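Local coordinates for MOBA relate protein (Mycobacterium sp., PDB 2WAW), which is of unknown function but, as a MobA-like member of the GT-A clan, probably transfers a nucleotidyl group from a nucleoside triphosphate, at residues 8-13 with 36-41; 23-28 with 62-67; 43-48 with 116-121; 101-106 with 154-159. One frame throughout, in Å; residues are numbered along the deposited sequence. Where two conformers were deposited one is given.

Interaction 1. Residues 8-13 with 36-41; sequences GVVLAA and ATLAMA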
loop_
_atom_site.group_PDB
_atom_site.type_symbol
_atom_site.label_atom_id
_atom_site.label_comp_id
_atom_site.label_asym_id
_atom_site.label_seq_id
_atom_site.Cartn_x
_atom_site.Cartn_y
_atom_site.Cartn_z
ATOM N N GLY A 8 5.348 -5.425 5.463
ATOM C CA GLY A 8 4.346 -4.570 4.821
ATOM C C GLY A 8 5.004 -3.343 4.228
ATOM O O GLY A 8 5.928 -2.795 4.814
ATOM N N VAL A 9 4.526 -2.908 3.059
ATOM C CA VAL A 9 5.072 -1.732 2.398
ATOM C C VAL A 9 3.878 -0.857 2.006
ATOM O O VAL A 9 3.053 -1.252 1.182
ATOM C CB VAL A 9 5.878 -2.100 1.113
ATOM C CG1 VAL A 9 6.415 -0.817 0.399
ATOM C CG2 VAL A 9 7.042 -3.081 1.426
ATOM N N VAL A 10 3.790 0.313 2.618
ATOM C CA VAL A 10 2.755 1.280 2.298
ATOM C C VAL A 10 3.377 2.329 1.385
ATOM O O VAL A 10 4.276 3.087 1.806
ATOM C CB VAL A 10 2.211 1.940 3.569
ATOM C CG1 VAL A 10 1.199 3.039 3.221
ATOM C CG2 VAL A 10 1.540 0.923 4.470
ATOM N N LEU A 11 2.913 2.354 0.139
ATOM C CA LEU A 11 3.429 3.310 -0.862
ATOM C C LEU A 11 2.668 4.615 -0.722
ATOM O O LEU A 11 1.454 4.674 -0.981
ATOM C CB LEU A 11 3.304 2.732 -2.282
ATOM C CG LEU A 11 4.029 1.394 -2.465
ATOM C CD1 LEU A 11 3.612 0.781 -3.811
ATOM C CD2 LEU A 11 5.547 1.580 -2.455
ATOM N N ALA A 12 3.372 5.644 -0.251
ATOM C CA ALA A 12 2.732 6.926 0.081
ATOM C C ALA A 12 3.500 8.128 -0.451
ATOM O O ALA A 12 3.447 9.215 0.128
ATOM C CB ALA A 12 2.506 7.037 1.595
ATOM N N ALA A 13 4.192 7.905 -1.563
ATOM C CA ALA A 13 5.003 8.933 -2.222
ATOM C C ALA A 13 4.281 9.453 -3.473
ATOM O O ALA A 13 3.901 8.681 -4.364
ATOM C CB ALA A 13 6.378 8.358 -2.586
ATOM N N ALA A 36 -4.815 7.090 8.925
ATOM C CA ALA A 36 -5.821 6.046 8.956
ATOM C C ALA A 36 -5.318 4.733 8.338
ATOM O O ALA A 36 -5.519 3.634 8.899
ATOM C CB ALA A 36 -7.093 6.521 8.258
ATOM N N THR A 37 -4.636 4.846 7.204
ATOM C CA THR A 37 -4.051 3.668 6.558
ATOM C C THR A 37 -2.988 3.011 7.449
ATOM O O THR A 37 -2.957 1.791 7.592
ATOM C CB THR A 37 -3.461 4.020 5.203
ATOM O OG1 THR A 37 -4.509 4.575 4.397
ATOM C CG2 THR A 37 -2.876 2.779 4.523
ATOM N N LEU A 38 -2.144 3.826 8.082
ATOM C CA LEU A 38 -1.079 3.260 8.924
ATOM C C LEU A 38 -1.610 2.652 10.217
ATOM O O LEU A 38 -1.071 1.640 10.699
ATOM C CB LEU A 38 0.004 4.305 9.198
ATOM C CG LEU A 38 0.788 4.799 7.971
ATOM C CD1 LEU A 38 1.818 5.815 8.441
ATOM C CD2 LEU A 38 1.474 3.665 7.211
ATOM N N ALA A 39 -2.681 3.236 10.758
ATOM C CA ALA A 39 -3.383 2.647 11.919
ATOM C C ALA A 39 -3.788 1.207 11.613
ATOM O O ALA A 39 -3.579 0.306 12.439
ATOM C CB ALA A 39 -4.604 3.474 12.279
ATOM N N MET A 40 -4.335 0.981 10.419
ATOM C CA MET A 40 -4.729 -0.366 9.993
ATOM C C MET A 40 -3.500 -1.253 9.721
ATOM O O MET A 40 -3.452 -2.422 10.146
ATOM C CB MET A 40 -5.683 -0.261 8.786
ATOM C CG MET A 40 -6.116 -1.583 8.165
ATOM S SD MET A 40 -4.861 -2.305 7.077
ATOM C CE MET A 40 -4.681 -1.004 5.865
ATOM N N ALA A 41 -2.505 -0.690 9.031
ATOM C CA ALA A 41 -1.303 -1.454 8.659
ATOM C C ALA A 41 -0.574 -1.975 9.903
ATOM O O ALA A 41 -0.005 -3.078 9.892
ATOM C CB ALA A 41 -0.374 -0.618 7.778
#
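Strand 8-12 and helix 36-41 run almost exactly antiparallel, their axes 175° apart in direction and 10.3 Å apart at closest approach, with V10 and L38 lying nearest across the gap. V10 is the one strand residue that reaches the helix. Its CB points at the helix and both methyls are put to use: with CG1 anti to the backbone N (chi1 175°), CG2 is left beside that N and turned toward A41. The L38 side chain does not start out toward the strand, but its end bends closer, and CD2 lies against the fork of V10, 3.9 Å from CG2 and 4.0 Å from CG1. A41, one turn further along, touches V10 CG2 as well, its CB 4.1 Å away. T37 comes in more loosely, its CG2 4.3 Å from V10 CG1. The T37 hydroxyl is engaged instead with the carbonyl O of G104, to which OG1 is hydrogen-bonded. Alongside, M102 on the neighbouring strand 98-103 touches both V10 and A41. A helix laid antiparallel over the first strand, on its way to the parallel neighbour 48-53, forms the helical part of a beta-alpha-beta crossover, consistent with the Rossmann-like sheet of the GT-A fold.

Interaction 2. Residues 23-28 with 62-67; sequences KQLLPL and EKVELD
L25 rests one methyl, CD2, against both the last residue of helix 57-63 and the first residue beyond it, so that the same carbon overlaps K63 and V64. The contact belongs to the periphery of the GT-A-type α/β fold, where the segment between the first strand and the hairpin of strands 27-28 and 31-32 packs on the end of a helix that flanks the sheet. L25 sits in a 3-10 turn, closed by a hydrogen bond from L26 N to K23 O of 3.1 Å. Its side chain has CG anti to the carbonyl carbon (chi1 -57°), which carries the branched end out to the helix, where E59 and V60 also touch it. K63 is met at the root of its side chain: the methylene CB does the touching, while the rest of the lysine runs on extended and crosses the leucine at about a right angle. V64 has just left helical backbone angles, and CG2 is the branch it offers to L25, the two side chains meeting at a slant. The partners are thus a branched tip from one segment and, from the other, a methylene at the root of K63 and a methyl of V64, in a contact at the protein surface that is wholly apolar. L25 CD2 lies 3.8 Å from K63 CB and equally 3.8 Å from V64 CG2.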
loop_
_atom_site.group_PDB
_atom_site.type_symbol
_atom_site.label_atom_id
_atom_site.label_comp_id
_atom_site.label_asym_id
_atom_site.label_seq_id
_atom_site.Cartn_x
_atom_site.Cartn_y
_atom_site.Cartn_z
ATOM N N LYS A 23 -2.139 14.612 -0.364
ATOM C CA LYS A 23 -3.306 13.814 0.024
ATOM C C LYS A 23 -3.085 13.053 1.340
ATOM O O LYS A 23 -4.040 12.765 2.057
ATOM C CB LYS A 23 -3.734 12.857 -1.096
ATOM C CG LYS A 23 -2.772 11.711 -1.373
ATOM C CD LYS A 23 -3.243 11.053 -2.680
ATOM C CE LYS A 23 -2.351 9.959 -3.133
ATOM N NZ LYS A 23 -2.905 9.380 -4.385
ATOM N N GLN A 24 -1.821 12.751 1.638
ATOM C CA GLN A 24 -1.435 12.019 2.851
ATOM C C GLN A 24 -1.969 12.731 4.103
ATOM O O GLN A 24 -2.288 12.085 5.105
ATOM C CB GLN A 24 0.113 11.892 2.930
ATOM C CG GLN A 24 0.783 11.090 1.776
ATOM C CD GLN A 24 0.964 11.870 0.461
ATOM O OE1 GLN A 24 1.329 11.291 -0.591
ATOM N NE2 GLN A 24 0.704 13.173 0.501
ATOM N N LEU A 25 -2.074 14.040 4.016
ATOM C CA LEU A 25 -2.446 14.876 5.143
ATOM C C LEU A 25 -3.909 15.302 5.194
ATOM O O LEU A 25 -4.295 15.937 6.100
ATOM C CB LEU A 25 -1.512 16.099 5.240
ATOM C CG LEU A 25 -0.031 15.780 5.352
ATOM C CD1 LEU A 25 0.787 16.943 5.184
ATOM C CD2 LEU A 25 0.301 15.099 6.649
ATOM N N LEU A 26 -4.690 14.916 4.224
ATOM C CA LEU A 26 -6.130 15.230 4.237
ATOM C C LEU A 26 -6.831 14.692 5.492
ATOM O O LEU A 26 -6.649 13.527 5.872
ATOM C CB LEU A 26 -6.786 14.652 3.003
ATOM C CG LEU A 26 -6.322 15.233 1.671
ATOM C CD1 LEU A 26 -6.773 14.310 0.527
ATOM C CD2 LEU A 26 -6.821 16.672 1.470
ATOM N N PRO A 27 -7.639 15.537 6.149
ATOM C CA PRO A 27 -8.357 15.100 7.330
ATOM C C PRO A 27 -9.279 13.931 7.013
ATOM O O PRO A 27 -9.978 13.950 5.998
ATOM C CB PRO A 27 -9.191 16.336 7.699
ATOM C CG PRO A 27 -8.412 17.477 7.165
ATOM C CD PRO A 27 -7.867 16.960 5.857
ATOM N N LEU A 28 -9.271 12.917 7.879
ATOM C CA LEU A 28 -10.182 11.804 7.761
ATOM C C LEU A 28 -10.591 11.474 9.192
ATOM O O LEU A 28 -9.931 10.693 9.888
ATOM C CB LEU A 28 -9.517 10.623 7.036
ATOM C CG LEU A 28 -10.432 9.602 6.357
ATOM C CD1 LEU A 28 -11.126 10.200 5.128
ATOM C CD2 LEU A 28 -9.629 8.382 5.982
ATOM N N GLU A 62 6.005 15.843 10.192
ATOM C CA GLU A 62 5.486 16.711 11.237
ATOM C C GLU A 62 4.114 16.302 11.756
ATOM O O GLU A 62 3.819 16.577 12.855
ATOM C CB GLU A 62 5.506 18.188 10.822
ATOM C CG GLU A 62 6.882 18.727 10.461
ATOM C CD GLU A 62 6.932 20.103 9.756
ATOM O OE1 GLU A 62 5.915 20.669 9.306
ATOM O OE2 GLU A 62 8.043 20.624 9.646
ATOM N N LYS A 63 3.293 15.665 10.934
ATOM C CA LYS A 63 1.854 15.510 11.218
ATOM C C LYS A 63 1.292 14.085 11.289
ATOM O O LYS A 63 0.126 13.902 11.645
ATOM C CB LYS A 63 1.026 16.307 10.205
ATOM C CG LYS A 63 1.173 17.815 10.324
ATOM C CD LYS A 63 0.473 18.515 9.176
ATOM C CE LYS A 63 0.631 20.023 9.271
ATOM N NZ LYS A 63 -0.228 20.720 8.274
ATOM N N VAL A 64 2.082 13.084 10.924
ATOM C CA VAL A 64 1.607 11.706 10.986
ATOM C C VAL A 64 2.492 10.919 11.940
ATOM O O VAL A 64 3.706 11.135 11.991
ATOM C CB VAL A 64 1.588 11.057 9.587
ATOM C CG1 VAL A 64 1.102 9.602 9.660
ATOM C CG2 VAL A 64 0.731 11.886 8.630
ATOM N N GLU A 65 1.916 10.006 12.681
ATOM C CA GLU A 65 2.730 9.222 13.579
ATOM C C GLU A 65 3.398 8.064 12.867
ATOM O O GLU A 65 2.789 7.135 12.460
ATOM C CB GLU A 65 1.896 8.700 14.717
ATOM C CG GLU A 65 2.673 7.777 15.621
ATOM C CD GLU A 65 3.777 8.485 16.362
ATOM O OE1 GLU A 65 3.435 9.102 17.357
ATOM O OE2 GLU A 65 4.929 8.437 15.990
ATOM N N LEU A 66 4.691 8.183 12.739
ATOM C CA LEU A 66 5.529 7.212 12.090
ATOM C C LEU A 66 6.519 6.438 12.982
ATOM O O LEU A 66 7.338 5.752 12.492
ATOM C CB LEU A 66 6.246 7.859 10.928
ATOM C CG LEU A 66 5.391 8.649 9.948
ATOM C CD1 LEU A 66 6.198 9.488 9.128
ATOM C CD2 LEU A 66 4.585 7.834 9.133
ATOM N N ASP A 67 6.409 6.582 14.294
ATOM C CA ASP A 67 7.315 5.888 15.184
ATOM C C ASP A 67 7.249 4.391 15.007
ATOM O O ASP A 67 6.215 3.839 14.886
ATOM C CB ASP A 67 7.010 6.220 16.649
#

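Interaction 3. Residues 43-48 with 116-121; sequences RCPFDQ and SLIAGG
I118 reaches from helix 116-121 into the loop 43-48 with the end of its side chain, and the single methyl CD1 makes every contact. Its chi1 of -74° sets CG1 anti to the carbonyl carbon, and chi2 of 165° extends the chain from there, so that CD1 stands well clear of the helix backbone and arrives against both P45 and F46. From P45 it meets two different surfaces: the carbonyl O at 3.9 Å and the ring carbon CG at 4.1 Å, the proline ring and the isoleucine running alongside with opposite senses. An inverse gamma turn is centred on P45, with the weak F46 N to C44 O bond across it. The P45 carbonyl O has a polar partner as well, the hydroxyl of S4, so the isoleucine methyl lies beside an oxygen that is already hydrogen-bonded. F46 does not set out toward the helix, but chi1 of -58°, which puts CG beside the backbone N, brings the ring nearer, and CE1 ends 4.2 Å from I118 CD1, the methyl approaching the ring obliquely. On one face of that ring lies C44 CB, 3.4 Å above the plane and toward the rim, so the loop folds its own cysteine over the phenylalanine. V6 and V100, from neighbouring strands, touch both F46 and I118 and join this patch to the sheet beneath. The whole is a loop-to-helix contact on one side of an α/β sheet, in which the connection from helix 33-42 to strand 48-53 packs against helix 111-121 in the GT-A-type fold.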
loop_
_atom_site.group_PDB
_atom_site.type_symbol
_atom_site.label_atom_id
_atom_site.label_comp_id
_atom_site.label_asym_id
_atom_site.label_seq_id
_atom_site.Cartn_x
_atom_site.Cartn_y
_atom_site.Cartn_z
ATOM N N ARG A 43 -1.875 -2.990 12.596
ATOM C CA ARG A 43 -2.624 -4.124 13.126
ATOM C C ARG A 43 -2.533 -5.408 12.291
ATOM O O ARG A 43 -3.094 -6.451 12.698
ATOM C CB ARG A 43 -4.084 -3.737 13.319
ATOM C CG ARG A 43 -4.291 -2.581 14.279
ATOM C CD ARG A 43 -5.775 -2.310 14.538
ATOM N NE ARG A 43 -6.581 -2.186 13.320
ATOM C CZ ARG A 43 -7.037 -1.039 12.818
ATOM N NH1 ARG A 43 -6.773 0.118 13.413
ATOM N NH2 ARG A 43 -7.767 -1.050 11.710
ATOM N N CYS A 44 -1.864 -5.329 11.137
ATOM C CA CYS A 44 -1.652 -6.489 10.261
ATOM C C CYS A 44 -0.513 -7.348 10.804
ATOM O O CYS A 44 0.305 -6.847 11.572
ATOM C CB CYS A 44 -1.293 -6.045 8.849
ATOM S SG CYS A 44 -2.653 -5.168 8.036
ATOM N N PRO A 45 -0.446 -8.619 10.365
ATOM C CA PRO A 45 0.608 -9.521 10.826
ATOM C C PRO A 45 1.915 -9.311 10.050
ATOM O O PRO A 45 2.363 -10.195 9.297
ATOM C CB PRO A 45 0.020 -10.918 10.595
ATOM C CG PRO A 45 -1.097 -10.751 9.587
ATOM C CD PRO A 45 -1.383 -9.275 9.425
ATOM N N PHE A 46 2.498 -8.127 10.198
ATOM C CA PHE A 46 3.798 -7.846 9.612
ATOM C C PHE A 46 4.863 -7.876 10.686
ATOM O O PHE A 46 4.613 -7.474 11.827
ATOM C CB PHE A 46 3.841 -6.438 9.002
ATOM C CG PHE A 46 2.794 -6.179 7.934
ATOM C CD1 PHE A 46 2.498 -7.145 6.963
ATOM C CD2 PHE A 46 2.121 -4.953 7.888
ATOM C CE1 PHE A 46 1.552 -6.887 5.954
ATOM C CE2 PHE A 46 1.170 -4.673 6.896
ATOM C CZ PHE A 46 0.878 -5.643 5.909
ATOM N N ASP A 47 6.066 -8.289 10.302
ATOM C CA ASP A 47 7.236 -8.188 11.172
ATOM C C ASP A 47 7.920 -6.832 11.037
ATOM O O ASP A 47 8.673 -6.403 11.929
ATOM C CB ASP A 47 8.265 -9.252 10.811
ATOM C CG ASP A 47 7.798 -10.671 11.102
ATOM O OD1 ASP A 47 6.808 -10.874 11.835
ATOM O OD2 ASP A 47 8.463 -11.590 10.582
ATOM N N GLN A 48 7.672 -6.165 9.910
ATOM C CA GLN A 48 8.299 -4.900 9.582
ATOM C C GLN A 48 7.281 -4.120 8.770
ATOM O O GLN A 48 6.562 -4.718 7.967
ATOM C CB GLN A 48 9.558 -5.147 8.737
ATOM C CG GLN A 48 10.188 -3.886 8.134
ATOM C CD GLN A 48 11.344 -4.185 7.216
ATOM O OE1 GLN A 48 11.369 -5.219 6.521
ATOM N NE2 GLN A 48 12.296 -3.265 7.168
ATOM N N SER A 116 -5.512 -13.097 5.319
ATOM C CA SER A 116 -5.901 -14.073 4.307
ATOM C C SER A 116 -5.019 -14.039 3.062
ATOM O O SER A 116 -4.688 -15.086 2.502
ATOM C CB SER A 116 -7.375 -13.897 3.941
ATOM O OG SER A 116 -8.145 -14.055 5.110
ATOM N N LEU A 117 -4.654 -12.834 2.637
ATOM C CA LEU A 117 -3.741 -12.659 1.510
ATOM C C LEU A 117 -2.404 -13.331 1.763
ATOM O O LEU A 117 -1.881 -14.046 0.898
ATOM C CB LEU A 117 -3.551 -11.163 1.203
ATOM C CG LEU A 117 -2.482 -10.828 0.154
ATOM C CD1 LEU A 117 -2.958 -11.273 -1.259
ATOM C CD2 LEU A 117 -2.185 -9.348 0.229
ATOM N N ILE A 118 -1.839 -13.099 2.954
ATOM C CA ILE A 118 -0.534 -13.676 3.289
ATOM C C ILE A 118 -0.622 -15.202 3.290
ATOM O O ILE A 118 0.276 -15.876 2.792
ATOM C CB ILE A 118 -0.061 -13.162 4.653
ATOM C CG1 ILE A 118 0.401 -11.700 4.532
ATOM C CG2 ILE A 118 1.073 -14.004 5.187
ATOM C CD1 ILE A 118 0.554 -10.966 5.883
ATOM N N ALA A 119 -1.721 -15.725 3.815
ATOM C CA ALA A 119 -1.860 -17.169 3.947
ATOM C C ALA A 119 -1.895 -17.795 2.550
ATOM O O ALA A 119 -1.224 -18.813 2.296
ATOM C CB ALA A 119 -3.121 -17.504 4.725
ATOM N N GLY A 120 -2.658 -17.171 1.644
ATOM C CA GLY A 120 -2.725 -17.624 0.245
ATOM C C GLY A 120 -1.419 -17.398 -0.499
ATOM O O GLY A 120 -1.085 -18.127 -1.435
ATOM N N GLY A 121 -0.667 -16.393 -0.073
ATOM C CA GLY A 121 0.614 -16.080 -0.701
ATOM C C GLY A 121 1.777 -16.989 -0.350
ATOM O O GLY A 121 2.756 -17.052 -1.088
#

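Interaction 4. Residues 101-106 with 154-159; sequences LMLGDQ and GDKGVW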
loop_
_atom_site.group_PDB
_atom_site.type_symbol
_atom_site.label_atom_id
_atom_site.label_comp_id
_atom_site.label_asym_id
_atom_site.label_seq_id
_atom_site.Cartn_x
_atom_site.Cartn_y
_atom_site.Cartn_z
ATOM N N LEU A 101 1.943 -5.171 -0.409
ATOM C CA LEU A 101 1.901 -3.800 -0.947
ATOM C C LEU A 101 0.546 -3.178 -0.793
ATOM O O LEU A 101 -0.456 -3.775 -1.166
ATOM C CB LEU A 101 2.235 -3.824 -2.446
ATOM C CG LEU A 101 3.638 -4.193 -2.906
ATOM C CD1 LEU A 101 3.634 -4.299 -4.426
ATOM C CD2 LEU A 101 4.647 -3.151 -2.433
ATOM N N MET A 102 0.526 -1.965 -0.258
ATOM C CA MET A 102 -0.718 -1.225 -0.236
ATOM C C MET A 102 -0.427 0.246 -0.426
ATOM O O MET A 102 0.722 0.690 -0.351
ATOM C CB MET A 102 -1.469 -1.465 1.054
ATOM C CG MET A 102 -0.980 -0.624 2.182
ATOM S SD MET A 102 -1.815 -1.126 3.677
ATOM C CE MET A 102 -0.636 -2.305 4.355
ATOM N N LEU A 103 -1.463 0.991 -0.804
ATOM C CA LEU A 103 -1.321 2.435 -1.021
ATOM C C LEU A 103 -1.617 3.205 0.257
ATOM O O LEU A 103 -2.494 2.805 1.024
ATOM C CB LEU A 103 -2.265 2.926 -2.134
ATOM C CG LEU A 103 -2.066 2.289 -3.527
ATOM C CD1 LEU A 103 -2.958 2.971 -4.557
ATOM C CD2 LEU A 103 -0.615 2.346 -3.983
ATOM N N GLY A 104 -0.935 4.332 0.464
ATOM C CA GLY A 104 -1.144 5.166 1.650
ATOM C C GLY A 104 -2.545 5.773 1.728
ATOM O O GLY A 104 -2.969 6.253 2.798
ATOM N N ASP A 105 -3.245 5.748 0.590
ATOM C CA ASP A 105 -4.571 6.362 0.450
ATOM C C ASP A 105 -5.716 5.344 0.347
ATOM O O ASP A 105 -6.817 5.670 -0.112
ATOM C CB ASP A 105 -4.622 7.384 -0.711
ATOM C CG ASP A 105 -4.147 6.804 -2.037
ATOM O OD1 ASP A 105 -2.966 6.389 -2.093
ATOM O OD2 ASP A 105 -4.926 6.810 -3.022
ATOM N N GLN A 106 -5.482 4.141 0.824
ATOM C CA GLN A 106 -6.479 3.089 0.886
ATOM C C GLN A 106 -6.731 2.557 2.314
ATOM O O GLN A 106 -6.392 1.442 2.623
ATOM C CB GLN A 106 -6.034 1.900 0.048
ATOM C CG GLN A 106 -5.855 2.098 -1.386
ATOM C CD GLN A 106 -5.102 0.945 -2.072
ATOM O OE1 GLN A 106 -3.918 0.750 -1.895
ATOM N NE2 GLN A 106 -5.797 0.238 -2.885
ATOM N N GLY A 154 7.146 2.394 -12.356
ATOM C CA GLY A 154 6.369 3.152 -11.376
ATOM C C GLY A 154 5.704 2.288 -10.327
ATOM O O GLY A 154 5.477 1.097 -10.549
ATOM N N ASP A 155 5.364 2.904 -9.196
ATOM C CA ASP A 155 4.759 2.206 -8.053
ATOM C C ASP A 155 3.427 1.548 -8.360
ATOM O O ASP A 155 3.062 0.559 -7.722
ATOM C CB ASP A 155 4.537 3.181 -6.894
ATOM C CG ASP A 155 5.816 3.583 -6.212
ATOM O OD1 ASP A 155 6.887 3.041 -6.558
ATOM O OD2 ASP A 155 5.728 4.448 -5.310
ATOM N N LYS A 156 2.694 2.118 -9.319
ATOM C CA LYS A 156 1.354 1.623 -9.675
ATOM C C LYS A 156 1.394 0.887 -11.002
ATOM O O LYS A 156 0.419 0.896 -11.772
ATOM C CB LYS A 156 0.330 2.764 -9.714
ATOM C CG LYS A 156 0.015 3.357 -8.353
ATOM C CD LYS A 156 -1.051 4.442 -8.437
ATOM C CE LYS A 156 -1.185 5.152 -7.103
ATOM N NZ LYS A 156 -2.262 6.176 -7.118
ATOM N N GLY A 157 2.523 0.238 -11.255
ATOM C CA GLY A 157 2.697 -0.545 -12.471
ATOM C C GLY A 157 2.794 -2.027 -12.188
ATOM O O GLY A 157 3.075 -2.807 -13.103
ATOM N N VAL A 158 2.565 -2.413 -10.927
ATOM C CA VAL A 158 2.582 -3.828 -10.487
ATOM C C VAL A 158 1.553 -4.652 -11.263
ATOM O O VAL A 158 1.750 -5.850 -11.479
ATOM C CB VAL A 158 2.345 -3.977 -8.940
ATOM C CG1 VAL A 158 2.657 -5.409 -8.469
ATOM C CG2 VAL A 158 3.194 -2.975 -8.175
ATOM N N TRP A 159 0.476 -3.998 -11.693
ATOM C CA TRP A 159 -0.541 -4.672 -12.488
ATOM C C TRP A 159 0.048 -5.269 -13.772
ATOM O O TRP A 159 -0.465 -6.263 -14.279
ATOM C CB TRP A 159 -1.757 -3.767 -12.760
ATOM C CG TRP A 159 -1.508 -2.604 -13.677
ATOM C CD1 TRP A 159 -1.066 -1.357 -13.322
ATOM C CD2 TRP A 159 -1.714 -2.566 -15.097
ATOM N NE1 TRP A 159 -0.971 -0.554 -14.434
ATOM C CE2 TRP A 159 -1.362 -1.268 -15.536
ATOM C CE3 TRP A 159 -2.157 -3.502 -16.044
ATOM C CZ2 TRP A 159 -1.436 -0.884 -16.881
ATOM C CZ3 TRP A 159 -2.230 -3.115 -17.381
ATOM C CH2 TRP A 159 -1.870 -1.816 -17.785
HETATM O O HOH W 1 -1.560 6.862 -4.398
HETATM O O HOH W 2 -4.753 6.406 -5.659
#
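This is a buried contact between the end of a central strand, 98-103 with the turn after it, and the loop and first residues of helix 158-163; it combines two apolar touches with a water-bridged pair of opposite charges. L101 and V158 meet end to end, CD1 of the leucine 4.0 Å from CG2 of the valine. Further along, L103 meets the aliphatic part of K156 at about a right angle, with its CD1 3.8 Å from CE. The lysine is extended beyond CG, which carries NZ past the leucine toward D105. Charge does not meet charge directly: D105 OD2 and K156 NZ stay 4.9 Å apart, and two waters fill in. One water donates to D105 OD1 at 2.7 Å; the other lies at the same distance from OD2, where its donation is less sure; each accepts from K156 NZ at 2.9 Å. Y15 makes a cation-pi contact with K156. D105 lies in the type I turn from L103 to Q106, and its OD2 also takes the backbone N-H of V182. Around the contact, V9 of strand 6-12 and V141 of strand 134-142 touch L101, F139 touches V158, and D155 turns to S84 and L85 at the start of helix 84-90.

From the N terminus, strand 6-12 comes first, and interaction 1 closes the loop through the 27-32 hairpin by laying helix 33-42 back over that strand. Interaction 2 crosses it: 23-28 lies inside that loop, while 62-67 lies beyond it, tying the segment leading into the 27-32 hairpin to the end of helix 57-63. Interaction 3 starts after interaction 1 has closed and crosses interaction 2; its long span ends on helix 111-121. Interaction 4 follows interactions 1 and 2 in series but crosses interaction 3, opening on strand 98-103 and ending at the start of helix 158-163. Interactions 1 and 4 share the sheet, where L11 N bonds to M102 O, while K23 and D105 link interactions 2 and 4 through a long, weak ion pair.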